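Periplasmic solute binding protein (PDB 4RY1) probably binds a sugar in the periplasm and delivers it to an ABC-type importer. Local coordinates at residues A[219-222]-A[223-226]; A[375-378]-A[379-383]; A[396-399]-A[400-404]. All blocks are in the same frame, centred on the assembly; numbering follows the deposited sequence.

Interaction 1 of 3, residues A[219-222]-A[223-226]; sequences PDQR and YFSS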
loop_
_atom_site.group_PDB
_atom_site.type_symbol
_atom_site.label_atom_id
_atom_site.label_comp_id
_atom_site.label_asym_id
_atom_site.label_seq_id
_atom_site.Cartn_x
_atom_site.Cartn_y
_atom_site.Cartn_z
ATOM N N PRO A 219 -14.509 12.871 -6.313
ATOM C CA PRO A 219 -15.536 12.535 -7.296
ATOM C C PRO A 219 -16.206 11.216 -6.989
ATOM O O PRO A 219 -15.637 10.373 -6.295
ATOM C CB PRO A 219 -14.759 12.391 -8.606
ATOM C CG PRO A 219 -13.410 12.977 -8.344
ATOM C CD PRO A 219 -13.167 12.693 -6.880
ATOM N N ASP A 220 -17.399 11.033 -7.533
ATOM C CA ASP A 220 -18.156 9.805 -7.322
ATOM C C ASP A 220 -17.743 8.701 -8.287
ATOM O O ASP A 220 -16.851 8.881 -9.120
ATOM C CB ASP A 220 -19.668 10.096 -7.335
ATOM C CG ASP A 220 -20.215 10.398 -8.710
ATOM O OD1 ASP A 220 -19.481 10.308 -9.711
ATOM O OD2 ASP A 220 -21.407 10.747 -8.776
ATOM N N GLN A 221 -18.386 7.551 -8.171
ATOM C CA GLN A 221 -17.990 6.409 -8.993
ATOM C C GLN A 221 -18.457 6.540 -10.452
ATOM O O GLN A 221 -17.889 5.893 -11.343
ATOM C CB GLN A 221 -18.441 5.089 -8.390
ATOM C CG GLN A 221 -17.688 4.760 -7.120
ATOM C CD GLN A 221 -16.327 4.212 -7.455
ATOM O OE1 GLN A 221 -16.227 3.107 -7.991
ATOM N NE2 GLN A 221 -15.279 4.974 -7.176
ATOM N N ARG A 222 -19.479 7.365 -10.698
ATOM C CA ARG A 222 -19.881 7.692 -12.076
ATOM C C ARG A 222 -18.743 8.430 -12.800
ATOM O O ARG A 222 -18.393 8.113 -13.944
ATOM C CB ARG A 222 -21.143 8.549 -12.107
ATOM C CG ARG A 222 -22.399 7.868 -11.567
ATOM C CD ARG A 222 -23.563 8.829 -11.660
ATOM N NE ARG A 222 -24.873 8.271 -11.357
ATOM C CZ ARG A 222 -25.689 7.686 -12.237
ATOM N NH1 ARG A 222 -25.331 7.481 -13.503
ATOM N NH2 ARG A 222 -26.871 7.262 -11.820
ATOM N N TYR A 223 -18.134 9.366 -12.091
ATOM C CA TYR A 223 -16.989 10.122 -12.625
ATOM C C TYR A 223 -15.867 9.147 -12.997
ATOM O O TYR A 223 -15.349 9.165 -14.103
ATOM C CB TYR A 223 -16.508 11.147 -11.605
ATOM C CG TYR A 223 -15.251 11.894 -11.932
ATOM C CD1 TYR A 223 -14.008 11.296 -11.746
ATOM C CD2 TYR A 223 -15.282 13.207 -12.345
ATOM C CE1 TYR A 223 -12.827 11.987 -11.984
ATOM C CE2 TYR A 223 -14.108 13.908 -12.592
ATOM C CZ TYR A 223 -12.873 13.291 -12.417
ATOM O OH TYR A 223 -11.682 13.968 -12.634
ATOM N N PHE A 224 -15.480 8.296 -12.060
ATOM C CA PHE A 224 -14.345 7.401 -12.327
ATOM C C PHE A 224 -14.669 6.387 -13.423
ATOM O O PHE A 224 -13.814 6.072 -14.259
ATOM C CB PHE A 224 -13.791 6.777 -11.048
ATOM C CG PHE A 224 -13.049 7.784 -10.223
ATOM C CD1 PHE A 224 -11.813 8.257 -10.649
ATOM C CD2 PHE A 224 -13.623 8.336 -9.085
ATOM C CE1 PHE A 224 -11.151 9.244 -9.933
ATOM C CE2 PHE A 224 -12.951 9.304 -8.354
ATOM C CZ PHE A 224 -11.731 9.780 -8.794
ATOM N N SER A 225 -15.914 5.927 -13.466
ATOM C CA SER A 225 -16.324 4.981 -14.495
ATOM C C SER A 225 -16.192 5.559 -15.886
ATOM O O SER A 225 -15.962 4.807 -16.836
ATOM C CB SER A 225 -17.743 4.510 -14.261
ATOM O OG SER A 225 -17.813 3.712 -13.082
ATOM N N SER A 226 -16.306 6.889 -15.997
ATOM C CA SER A 226 -16.207 7.578 -17.291
ATOM C C SER A 226 -14.819 7.431 -17.903
ATOM O O SER A 226 -14.646 7.671 -19.087
ATOM C CB SER A 226 -16.616 9.060 -17.220
ATOM O OG SER A 226 -15.596 9.881 -16.674
#
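Asp220 and Tyr223 open the short helix 221-225 with an N-cap. The carboxylate oxygen Asp220 OD1 accepts from Tyr223 N at 2.9 Å, met nearly along its C-O axis, and so caps an amide of the first turn, as an N-cap residue does. The reach depends on a first torsion of 73°, which sets CG between the backbone N and the carbonyl carbon and folds the carboxylate back over the helix start.

Backbone bonds then take over. Asp220 O receives Phe224 N, and Gln221 O is gripped twice, by Ser225 N and by the hydroxyl Ser225 OG at 2.8 Å, the two donors arriving from opposite faces of the carbonyl plane. Ser226 OG donates to Tyr223 O, lying in the carbonyl plane at 2.7 Å.

The apolar part centres on Pro219, just ahead of the cap. Its CB sits over one face of the Tyr223 ring, 3.6 Å from the centroid, in a CH-pi contact displaced toward the rim. The same proline also leans on Phe224, whose CZ lies 3.6 Å from Pro219 CG, while Pro219 O lies at the edge of that ring. One small ring thus wedges against two aromatic ones.

Around this turn, Tyr223 meets Tyr157 edge-to-face, and helix 199-214 touches Asp220 through Val213 and Gln221 through Tyr209. Helix 371-385 is joined by polar links, since Asp385 takes bonds from Gln221 N and Arg222 NE, and Gln382 binds Gln221 OE1.

Interaction 2 of 3, residues A[375-378]-A[379-383]; sequences QLWT and TSLQK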
loop_
_atom_site.group_PDB
_atom_site.type_symbol
_atom_site.label_atom_id
_atom_site.label_comp_id
_atom_site.label_asym_id
_atom_site.label_seq_id
_atom_site.Cartn_x
_atom_site.Cartn_y
_atom_site.Cartn_z
ATOM N N GLN A 375 -13.829 -5.552 -3.158
ATOM C CA GLN A 375 -14.808 -5.505 -4.261
ATOM C C GLN A 375 -16.246 -5.331 -3.792
ATOM O O GLN A 375 -17.006 -4.595 -4.413
ATOM C CB GLN A 375 -14.671 -6.717 -5.182
ATOM C CG GLN A 375 -13.435 -6.601 -6.061
ATOM C CD GLN A 375 -13.345 -5.259 -6.794
ATOM O OE1 GLN A 375 -14.260 -4.894 -7.543
ATOM N NE2 GLN A 375 -12.257 -4.507 -6.561
ATOM N N LEU A 376 -16.577 -5.923 -2.650
ATOM C CA LEU A 376 -17.898 -5.740 -2.057
ATOM C C LEU A 376 -18.109 -4.276 -1.653
ATOM O O LEU A 376 -19.150 -3.687 -1.916
ATOM C CB LEU A 376 -18.091 -6.667 -0.858
ATOM C CG LEU A 376 -19.549 -6.766 -0.407
ATOM C CD1 LEU A 376 -20.411 -7.443 -1.460
ATOM C CD2 LEU A 376 -19.679 -7.512 0.908
ATOM N N TRP A 377 -17.107 -3.702 -0.998
ATOM C CA TRP A 377 -17.071 -2.267 -0.684
ATOM C C TRP A 377 -17.253 -1.418 -1.943
ATOM O O TRP A 377 -18.095 -0.514 -1.999
ATOM C CB TRP A 377 -15.740 -1.931 0.007
ATOM C CG TRP A 377 -15.376 -0.491 0.123
ATOM C CD1 TRP A 377 -14.411 0.160 -0.592
ATOM C CD2 TRP A 377 -15.915 0.487 1.035
ATOM N NE1 TRP A 377 -14.332 1.465 -0.206
ATOM C CE2 TRP A 377 -15.234 1.700 0.792
ATOM C CE3 TRP A 377 -16.906 0.459 2.019
ATOM C CZ2 TRP A 377 -15.482 2.853 1.513
ATOM C CZ3 TRP A 377 -17.169 1.618 2.729
ATOM C CH2 TRP A 377 -16.476 2.803 2.467
ATOM N N THR A 378 -16.458 -1.733 -2.956
ATOM C CA THR A 378 -16.437 -0.966 -4.211
ATOM C C THR A 378 -17.797 -0.982 -4.908
ATOM O O THR A 378 -18.341 0.072 -5.279
ATOM C CB THR A 378 -15.322 -1.499 -5.129
ATOM O OG1 THR A 378 -14.051 -1.320 -4.468
ATOM C CG2 THR A 378 -15.315 -0.796 -6.477
ATOM N N THR A 379 -18.362 -2.178 -5.025
ATOM C CA THR A 379 -19.695 -2.339 -5.619
ATOM C C THR A 379 -20.787 -1.669 -4.759
ATOM O O THR A 379 -21.762 -1.112 -5.291
ATOM C CB THR A 379 -19.996 -3.808 -5.953
ATOM O OG1 THR A 379 -19.929 -4.609 -4.774
ATOM C CG2 THR A 379 -19.006 -4.327 -6.975
ATOM N N SER A 380 -20.610 -1.687 -3.445
ATOM C CA SER A 380 -21.553 -0.995 -2.552
ATOM C C SER A 380 -21.526 0.504 -2.796
ATOM O O SER A 380 -22.574 1.146 -2.837
ATOM C CB SER A 380 -21.237 -1.262 -1.085
ATOM O OG SER A 380 -21.394 -2.635 -0.781
ATOM N N LEU A 381 -20.331 1.073 -2.944
ATOM C CA LEU A 381 -20.223 2.511 -3.267
ATOM C C LEU A 381 -20.897 2.848 -4.603
ATOM O O LEU A 381 -21.539 3.884 -4.738
ATOM C CB LEU A 381 -18.759 2.969 -3.314
ATOM C CG LEU A 381 -17.994 2.731 -2.020
ATOM C CD1 LEU A 381 -16.598 3.306 -2.194
ATOM C CD2 LEU A 381 -18.659 3.268 -0.769
ATOM N N GLN A 382 -20.730 1.952 -5.569
ATOM C CA GLN A 382 -21.343 2.093 -6.889
ATOM C C GLN A 382 -22.874 2.050 -6.781
ATOM O O GLN A 382 -23.551 2.839 -7.392
ATOM C CB GLN A 382 -20.763 1.077 -7.867
ATOM C CG GLN A 382 -19.322 1.461 -8.190
ATOM C CD GLN A 382 -18.487 0.383 -8.831
ATOM O OE1 GLN A 382 -18.953 -0.723 -9.117
ATOM N NE2 GLN A 382 -17.212 0.714 -9.080
ATOM N N LYS A 383 -23.401 1.168 -5.952
ATOM C CA LYS A 383 -24.841 1.138 -5.696
ATOM C C LYS A 383 -25.350 2.493 -5.197
ATOM O O LYS A 383 -26.388 2.999 -5.669
ATOM C CB LYS A 383 -25.180 0.029 -4.700
ATOM C CG LYS A 383 -25.445 -1.313 -5.372
ATOM C CD LYS A 383 -25.301 -2.538 -4.470
ATOM C CE LYS A 383 -25.360 -2.225 -2.982
ATOM N NZ LYS A 383 -25.455 -3.438 -2.126
#
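Leu381 lies across one face of the Trp377 indole, one helical turn further along, and both of its methyls take part. CD2 stands over the six-membered ring, 3.9 Å from its centroid and only 10° off the normal, a CH-pi contact. CD1 is over the same ring system nearer the nitrogen, 3.5 Å from Trp377 NE1. With CG anti to the backbone N (chi1 166°), the indole projects from the helix and offers a face to Leu381.

Beside this pair, Thr378 and Gln382 run side by side, pointing the same way, with Thr378 CG2 3.6 Å from Gln382 NE2. The next layer is hydroxyl to carbonyl. Ser380 OG donates to Leu376 O at 2.7 Å while Ser380 N donates to that oxygen from the opposite face of its plane. Thr379 OG1 lies 2.9 Å from Gln375 O and also near Leu376 O, and its single proton may serve either. Beneath them the backbone bonds of the helix, such as Leu381 N to Trp377 O, keep the spacing that brings these side chains together.

Outer partners fix the polar ends: Trp377 NE1 donates to Val168 O, and Gln375 NE2 to Ser166 O. Helix 371-385 lies between two others here, with Phe206 of helix 199-214 meeting the indole ring and Leu381, and Phe398 of helix 391-409 touching Leu376 and Trp377.

Interaction 3 of 3, residues A[396-399]-A[400-404]; sequences DDFL and SGANR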
loop_
_atom_site.group_PDB
_atom_site.type_symbol
_atom_site.label_atom_id
_atom_site.label_comp_id
_atom_site.label_asym_id
_atom_site.label_seq_id
_atom_site.Cartn_x
_atom_site.Cartn_y
_atom_site.Cartn_z
ATOM N N ASP A 396 -25.866 -2.197 5.708
ATOM C CA ASP A 396 -26.235 -3.452 6.355
ATOM C C ASP A 396 -25.916 -4.663 5.447
ATOM O O ASP A 396 -25.493 -5.713 5.927
ATOM C CB ASP A 396 -27.724 -3.476 6.718
ATOM C CG ASP A 396 -28.133 -2.394 7.719
ATOM O OD1 ASP A 396 -27.294 -1.649 8.269
ATOM O OD2 ASP A 396 -29.358 -2.290 7.965
ATOM N N ASP A 397 -26.159 -4.523 4.146
ATOM C CA ASP A 397 -25.846 -5.592 3.186
ATOM C C ASP A 397 -24.340 -5.808 3.057
ATOM O O ASP A 397 -23.876 -6.940 2.908
ATOM C CB ASP A 397 -26.435 -5.317 1.804
ATOM C CG ASP A 397 -27.958 -5.424 1.779
ATOM O OD1 ASP A 397 -28.589 -5.701 2.831
ATOM O OD2 ASP A 397 -28.525 -5.236 0.687
ATOM N N PHE A 398 -23.588 -4.715 3.113
ATOM C CA PHE A 398 -22.129 -4.830 3.123
ATOM C C PHE A 398 -21.698 -5.641 4.354
ATOM O O PHE A 398 -20.902 -6.565 4.251
ATOM C CB PHE A 398 -21.424 -3.467 3.091
ATOM C CG PHE A 398 -19.940 -3.564 3.328
ATOM C CD1 PHE A 398 -19.072 -3.896 2.285
ATOM C CD2 PHE A 398 -19.418 -3.363 4.590
ATOM C CE1 PHE A 398 -17.705 -4.018 2.509
ATOM C CE2 PHE A 398 -18.061 -3.481 4.817
ATOM C CZ PHE A 398 -17.200 -3.800 3.775
ATOM N N LEU A 399 -22.255 -5.310 5.506
ATOM C CA LEU A 399 -21.889 -6.006 6.741
ATOM C C LEU A 399 -22.125 -7.524 6.671
ATOM O O LEU A 399 -21.252 -8.295 7.028
ATOM C CB LEU A 399 -22.639 -5.394 7.918
ATOM C CG LEU A 399 -22.471 -6.102 9.263
ATOM C CD1 LEU A 399 -21.003 -6.175 9.669
ATOM C CD2 LEU A 399 -23.293 -5.363 10.309
ATOM N N SER A 400 -23.307 -7.940 6.234
ATOM C CA SER A 400 -23.618 -9.375 6.131
ATOM C C SER A 400 -22.721 -10.078 5.096
ATOM O O SER A 400 -22.208 -11.161 5.345
ATOM C CB SER A 400 -25.114 -9.603 5.833
ATOM O OG SER A 400 -25.555 -8.819 4.745
ATOM N N GLY A 401 -22.515 -9.446 3.944
ATOM C CA GLY A 401 -21.686 -10.060 2.895
ATOM C C GLY A 401 -20.211 -10.121 3.298
ATOM O O GLY A 401 -19.503 -11.115 3.045
ATOM N N ALA A 402 -19.753 -9.042 3.920
ATOM C CA ALA A 402 -18.377 -8.963 4.431
ATOM C C ALA A 402 -18.143 -10.073 5.452
ATOM O O ALA A 402 -17.122 -10.767 5.420
ATOM C CB ALA A 402 -18.087 -7.599 5.042
ATOM N N ASN A 403 -19.121 -10.274 6.331
ATOM C CA ASN A 403 -18.985 -11.315 7.358
ATOM C C ASN A 403 -18.933 -12.726 6.753
ATOM O O ASN A 403 -18.152 -13.562 7.214
ATOM C CB ASN A 403 -20.063 -11.192 8.428
ATOM C CG ASN A 403 -19.744 -10.108 9.450
ATOM O OD1 ASN A 403 -18.586 -9.688 9.589
ATOM N ND2 ASN A 403 -20.761 -9.655 10.181
ATOM N N ARG A 404 -19.726 -12.979 5.712
ATOM C CA ARG A 404 -19.616 -14.248 4.958
ATOM C C ARG A 404 -18.213 -14.426 4.373
ATOM O O ARG A 404 -17.643 -15.491 4.471
ATOM C CB ARG A 404 -20.679 -14.385 3.852
ATOM C CG ARG A 404 -22.112 -14.499 4.387
ATOM C CD ARG A 404 -23.153 -14.683 3.290
ATOM N NE ARG A 404 -23.511 -13.464 2.552
ATOM C CZ ARG A 404 -24.347 -12.518 2.983
ATOM N NH1 ARG A 404 -24.910 -12.597 4.184
ATOM N NH2 ARG A 404 -24.610 -11.468 2.210
HETATM O O HOH W 1 -28.157 -8.524 4.359
HETATM O O HOH W 2 -25.498 -9.000 1.887
#
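Phe398 and Ala402 make a local contact one turn apart on helix 391-409, the last helix of the chain, with a buried apolar side and a watered polar one. On the apolar side, Ala402 CB lies over one face of the Phe398 ring, 4.2 Å from its centroid, offset toward the rim. The ring is carried there by a first torsion of 171°, with CG anti to the backbone N, which swings the ring outward from the helix while one face stays toward Ala402 CB. Leu399 and Asn403 repeat the spacing: Leu399 CD1 meets the amide nitrogen Asn403 ND2 at 3.5 Å. The other end of that amide, OD1, accepts from Ile195 N in strand 194-195.

The principle at work is the i to i+4 repeat of an amphipathic alpha helix. Four successive backbone bonds, Ser400 N to Asp396 O through Asn403 N to Leu399 O, build it; the bond from Ala402 N to Phe398 O is 2.8 Å. Phe398 turns inward to Phe206 of helix 199-214, edge-to-face, and to Ser380 of helix 371-385.

On the polar side two waters join the turns. One donates to Asp397 OD1 and lies 2.6 Å from Ser400 OG; the other donates to the carbonyl Asp397 O at 2.8 Å, also pairs with Ser400 OG and weakly accepts from Arg404 NH2. Ser400 OG reaches both because it sits between its backbone N and carbonyl carbon (chi1 50°). The Arg404 guanidinium lies with one face over Ser400 O and Gly401 CA, the second water at its edge. Salt bridges tie Asp397 OD2 to Lys393 and Asp396 OD2 to Arg203 of helix 199-214.

How the interactions relate
The three local contacts form a series across neighbouring helices, all partly buried. A side-chain amide bond joins interactions 1 and 2, whereas interactions 2 and 3 touch by packing, the methyl Leu376 CD2 lying 3.4 Å from the backbone atom Ala402 N. Interactions 1 and 3 do not touch, their nearest atoms being about 13 Å apart. Helix 199-214 borders all three. Chemistry follows position: interaction 1, with two exposed residues among its eight touching ones, starts a helix and carries a side-chain cap; interaction 2, with one exposed and four buried, lies mid-helix between two others; interaction 3 pairs an inward aromatic with a polar, watered face.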